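Local coordinates for fructose transport system repressor FruR (PDB 3O74), which probably binds specific DNA sequences as a LacI-family repressor and activator of transcription, with fructose 1-phosphate as its preferred effector, at residues S66-P69 against D73-R76; L36-D41 against Q52-R57. One frame throughout, in Å; residues are numbered along the deposited sequence.

Contact 1: residues S66-P69 against D73-R76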
loop_
_atom_site.group_PDB
_atom_site.type_symbol
_atom_site.label_atom_id
_atom_site.label_comp_id
_atom_site.label_asym_id
_atom_site.label_seq_id
_atom_site.Cartn_x
_atom_site.Cartn_y
_atom_site.Cartn_z
ATOM N N SER B 66 -13.699 -10.610 2.856
ATOM C CA SER B 66 -13.759 -11.452 4.042
ATOM C C SER B 66 -12.713 -12.564 4.055
ATOM O O SER B 66 -12.246 -13.008 3.006
ATOM C CB SER B 66 -15.159 -12.054 4.170
ATOM O OG SER B 66 -15.297 -12.797 5.368
ATOM N N CYS B 67 -12.356 -13.016 5.252
ATOM C CA CYS B 67 -11.485 -14.176 5.395
ATOM C C CYS B 67 -12.205 -15.294 6.142
ATOM O O CYS B 67 -11.599 -16.300 6.501
ATOM C CB CYS B 67 -10.181 -13.804 6.111
ATOM S SG CYS B 67 -10.365 -13.357 7.851
ATOM N N LEU B 68 -13.504 -15.110 6.373
ATOM C CA LEU B 68 -14.305 -16.073 7.129
ATOM C C LEU B 68 -14.692 -17.301 6.299
ATOM O O LEU B 68 -14.697 -17.247 5.070
ATOM C CB LEU B 68 -15.564 -15.401 7.695
ATOM C CG LEU B 68 -15.381 -14.196 8.626
ATOM C CD1 LEU B 68 -16.730 -13.691 9.119
ATOM C CD2 LEU B 68 -14.484 -14.548 9.801
ATOM N N PRO B 69 -15.004 -18.419 6.974
ATOM C CA PRO B 69 -15.511 -19.620 6.300
ATOM C C PRO B 69 -16.924 -19.388 5.778
ATOM O O PRO B 69 -17.673 -18.628 6.390
ATOM C CB PRO B 69 -15.543 -20.667 7.419
ATOM C CG PRO B 69 -14.671 -20.124 8.501
ATOM C CD PRO B 69 -14.790 -18.641 8.412
ATOM N N ASP B 73 -22.146 -17.493 9.285
ATOM C CA ASP B 73 -23.325 -16.757 8.843
ATOM C C ASP B 73 -23.453 -15.421 9.562
ATOM O O ASP B 73 -24.555 -14.892 9.716
ATOM C CB ASP B 73 -24.592 -17.597 9.036
ATOM C CG ASP B 73 -24.762 -18.086 10.464
ATOM O OD1 ASP B 73 -24.023 -17.622 11.357
ATOM O OD2 ASP B 73 -25.643 -18.942 10.696
ATOM N N SER B 74 -22.318 -14.885 10.000
ATOM C CA SER B 74 -22.295 -13.604 10.695
ATOM C C SER B 74 -22.818 -12.462 9.822
ATOM O O SER B 74 -23.582 -11.622 10.298
ATOM C CB SER B 74 -20.888 -13.288 11.220
ATOM O OG SER B 74 -19.908 -13.447 10.208
ATOM N N TYR B 75 -22.431 -12.431 8.548
ATOM C CA TYR B 75 -22.897 -11.354 7.676
ATOM C C TYR B 75 -24.381 -11.458 7.355
ATOM O O TYR B 75 -25.035 -10.451 7.100
ATOM C CB TYR B 75 -22.044 -11.230 6.411
ATOM C CG TYR B 75 -20.682 -10.651 6.707
ATOM C CD1 TYR B 75 -20.546 -9.342 7.153
ATOM C CD2 TYR B 75 -19.538 -11.419 6.565
ATOM C CE1 TYR B 75 -19.299 -8.812 7.441
ATOM C CE2 TYR B 75 -18.298 -10.903 6.844
ATOM C CZ TYR B 75 -18.177 -9.602 7.283
ATOM O OH TYR B 75 -16.927 -9.099 7.562
ATOM N N ARG B 76 -24.914 -12.675 7.387
ATOM C CA ARG B 76 -26.354 -12.863 7.235
ATOM C C ARG B 76 -27.100 -12.209 8.399
ATOM O O ARG B 76 -28.154 -11.603 8.211
ATOM C CB ARG B 76 -26.695 -14.351 7.150
ATOM C CG ARG B 76 -26.253 -15.017 5.854
ATOM C CD ARG B 76 -27.152 -14.617 4.695
ATOM N NE ARG B 76 -28.560 -14.860 5.001
ATOM C CZ ARG B 76 -29.158 -16.043 4.894
ATOM N NH1 ARG B 76 -28.472 -17.103 4.488
ATOM N NH2 ARG B 76 -30.443 -16.169 5.196
#
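The ring of Tyr75 presents one corner, CE2, to the loop 66-69. Near the ring plane, at its edge, lies Ser66 OG, 3.8 Å from Tyr75 CE2. Leu68 comes to the same corner obliquely, its CD1 3.9 Å from Tyr75 CE2, and the two side chains cross at about a right angle. The methyl that touches the ring also meets a hydroxyl: Leu68 CD1 is 3.4 Å from Ser74 OG, a methyl-to-oxygen van der Waals approach; the polar partners of Ser74 OG are Asp72 and Gln51. Leu68 CG stands anti to its own carbonyl carbon (chi1 -58°) and the chain runs on extended, which carries CD1 across to the start of the helix.

Both segments belong to the connection that follows strand 61-64 and leads into helix 74-80, part of a beta-alpha-beta crossover in the LacI-type sugar-binding fold. Here the loop folds back on the first turn of its own helix. Ser66 closes an ST turn, its OG accepting from Leu68 N at 3.1 Å with an N-H...O angle of 166°, nearly straight. Glu47 of helix 44-56 ties the two segments together: its OE2 is hydrogen-bonded to both Ser66 OG and Tyr75 OH, while its OE1 takes Cys67 N. Leu68 also packs on Pro44, Glu47 and Gln51 of that helix, and Tyr75 on Leu62 and Val64 of strand 61-64.

Contact 2: residues L36-D41 against Q52-R57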
loop_
_atom_site.group_PDB
_atom_site.type_symbol
_atom_site.label_atom_id
_atom_site.label_comp_id
_atom_site.label_asym_id
_atom_site.label_seq_id
_atom_site.Cartn_x
_atom_site.Cartn_y
_atom_site.Cartn_z
ATOM N N LEU B 36 -14.641 4.704 6.438
ATOM C CA LEU B 36 -13.786 4.236 7.518
ATOM C C LEU B 36 -13.226 2.870 7.159
ATOM O O LEU B 36 -13.966 1.947 6.812
ATOM C CB LEU B 36 -14.543 4.174 8.840
ATOM C CG LEU B 36 -15.031 5.511 9.402
ATOM C CD1 LEU B 36 -15.891 5.284 10.635
ATOM C CD2 LEU B 36 -13.858 6.429 9.718
ATOM N N ILE B 37 -11.907 2.750 7.243
ATOM C CA ILE B 37 -11.221 1.539 6.837
ATOM C C ILE B 37 -10.661 0.801 8.049
ATOM O O ILE B 37 -10.166 1.415 9.000
ATOM C CB ILE B 37 -10.097 1.869 5.843
ATOM C CG1 ILE B 37 -10.691 2.512 4.589
ATOM C CG2 ILE B 37 -9.295 0.628 5.503
ATOM C CD1 ILE B 37 -9.668 3.202 3.709
ATOM N N ALA B 38 -10.755 -0.523 8.012
ATOM C CA ALA B 38 -10.202 -1.353 9.068
ATOM C C ALA B 38 -9.617 -2.610 8.447
ATOM O O ALA B 38 -10.101 -3.085 7.416
ATOM C CB ALA B 38 -11.265 -1.702 10.082
ATOM N N SER B 39 -8.573 -3.144 9.075
ATOM C CA SER B 39 -7.892 -4.317 8.543
ATOM C C SER B 39 -8.029 -5.522 9.469
ATOM O O SER B 39 -7.774 -5.428 10.670
ATOM C CB SER B 39 -6.415 -4.016 8.289
ATOM O OG SER B 39 -5.717 -5.207 7.974
ATOM N N SER B 40 -8.435 -6.650 8.891
ATOM C CA SER B 40 -8.600 -7.899 9.622
ATOM C C SER B 40 -7.276 -8.646 9.717
ATOM O O SER B 40 -7.125 -9.566 10.522
ATOM C CB SER B 40 -9.598 -8.793 8.892
ATOM O OG SER B 40 -9.034 -9.252 7.675
ATOM N N ASP B 41 -6.325 -8.263 8.873
ATOM C CA ASP B 41 -5.066 -8.985 8.770
ATOM C C ASP B 41 -5.313 -10.431 8.341
ATOM O O ASP B 41 -4.521 -11.321 8.647
ATOM C CB ASP B 41 -4.312 -8.947 10.098
ATOM C CG ASP B 41 -2.886 -8.478 9.937
ATOM O OD1 ASP B 41 -2.019 -9.319 9.626
ATOM O OD2 ASP B 41 -2.632 -7.266 10.113
ATOM N N GLN B 52 -18.438 -6.238 14.767
ATOM C CA GLN B 52 -19.119 -5.631 15.903
ATOM C C GLN B 52 -18.860 -4.136 15.941
ATOM O O GLN B 52 -19.731 -3.352 16.315
ATOM C CB GLN B 52 -18.656 -6.270 17.212
ATOM C CG GLN B 52 -19.070 -7.720 17.365
ATOM C CD GLN B 52 -20.560 -7.915 17.168
ATOM O OE1 GLN B 52 -21.003 -8.370 16.112
ATOM N NE2 GLN B 52 -21.342 -7.566 18.185
ATOM N N LEU B 53 -17.652 -3.751 15.550
ATOM C CA LEU B 53 -17.260 -2.351 15.533
ATOM C C LEU B 53 -18.104 -1.557 14.544
ATOM O O LEU B 53 -18.672 -0.523 14.890
ATOM C CB LEU B 53 -15.780 -2.219 15.178
ATOM C CG LEU B 53 -15.230 -0.794 15.142
ATOM C CD1 LEU B 53 -15.395 -0.135 16.497
ATOM C CD2 LEU B 53 -13.774 -0.804 14.721
ATOM N N PHE B 54 -18.187 -2.045 13.312
ATOM C CA PHE B 54 -18.927 -1.337 12.274
ATOM C C PHE B 54 -20.433 -1.369 12.483
ATOM O O PHE B 54 -21.157 -0.522 11.958
ATOM C CB PHE B 54 -18.556 -1.852 10.883
ATOM C CG PHE B 54 -17.252 -1.312 10.378
ATOM C CD1 PHE B 54 -16.175 -2.149 10.155
ATOM C CD2 PHE B 54 -17.096 0.047 10.156
ATOM C CE1 PHE B 54 -14.971 -1.646 9.696
ATOM C CE2 PHE B 54 -15.893 0.562 9.699
ATOM C CZ PHE B 54 -14.827 -0.286 9.469
ATOM N N ARG B 55 -20.906 -2.345 13.254
ATOM C CA ARG B 55 -22.317 -2.407 13.607
ATOM C C ARG B 55 -22.667 -1.349 14.653
ATOM O O ARG B 55 -23.634 -0.602 14.497
ATOM C CB ARG B 55 -22.689 -3.808 14.098
ATOM C CG ARG B 55 -24.079 -3.905 14.698
ATOM C CD ARG B 55 -24.620 -5.319 14.599
ATOM N NE ARG B 55 -25.153 -5.796 15.871
ATOM C CZ ARG B 55 -24.621 -6.786 16.578
ATOM N NH1 ARG B 55 -23.540 -7.413 16.132
ATOM N NH2 ARG B 55 -25.172 -7.154 17.726
ATOM N N ALA B 56 -21.868 -1.282 15.713
ATOM C CA ALA B 56 -22.066 -0.283 16.756
ATOM C C ALA B 56 -21.851 1.122 16.203
ATOM O O ALA B 56 -22.552 2.059 16.580
ATOM C CB ALA B 56 -21.134 -0.546 17.924
ATOM N N ARG B 57 -20.876 1.257 15.309
ATOM C CA ARG B 57 -20.593 2.522 14.637
ATOM C C ARG B 57 -21.789 2.985 13.817
ATOM O O ARG B 57 -21.930 4.171 13.519
ATOM C CB ARG B 57 -19.379 2.372 13.719
ATOM C CG ARG B 57 -18.090 2.904 14.302
ATOM C CD ARG B 57 -17.897 2.445 15.730
ATOM N NE ARG B 57 -16.899 3.255 16.419
ATOM C CZ ARG B 57 -16.571 3.112 17.699
ATOM N NH1 ARG B 57 -17.164 2.183 18.436
ATOM N NH2 ARG B 57 -15.652 3.899 18.240
#
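Phe54 points from helix 44-56 toward strand 34-39 and pushes the far end of its ring between Leu36 and Ala38, two strand residues whose CB atoms both face the helix. Their approaches differ. Leu36 CB lies in the ring plane, at the edge, 4.0 Å from Phe54 CE2, whereas Ala38 CB comes obliquely to the other flank, 3.7 Å from Phe54 CE1. The leading atom, CZ, is 3.6 Å from Leu36 O and 3.9 Å from Ala38 CB, so it reaches the strand backbone itself. Phe54 CG stands anti to the carbonyl carbon (chi1 -79°). The ring thereby spans the 9.0 Å that separates Leu36 CA from Phe54 CA.

This is helix-on-sheet packing in the alpha/beta sugar-binding fold: strand 34-39 is the outermost on its side of the sheet within the chain, and the helix following it covers one face. Ile37, between the two contact residues, turns its CB away from the helix. On the neighbouring strand, Ile8 also touches Phe54, and Leu50, one turn earlier on the helix, meets Ala38. Leu36 and Leu53 each pack against the other's counterpart in the second subunit, so the layer continues into the dimer interface.

Across these segments the contact is chiefly apolar: a buried aromatic ring meets a methyl, a methylene and, as a van der Waals neighbour, the carbonyl oxygen of Leu36, with shape rather than directed polar bonding setting the fit.

Contact 2 closes before contact 1 opens along the chain, yet their centres are 14 Å apart and their nearest atoms about 4 Å, without touching. Helix 44-56 relates them: its Phe54 supplies the ring of contact 2, while its Glu47 and Gln51 hydrogen-bond to the polar side chains of contact 1. Glu47 also touches Ser40, just beyond strand 34-39, and so reaches both sites. The centres lie about 17 Å (contact 1) and 20 Å (contact 2) from the chain centre, on the same side of it. The second subunit touches only contact 2 of the pair; contact 1 is built within one chain.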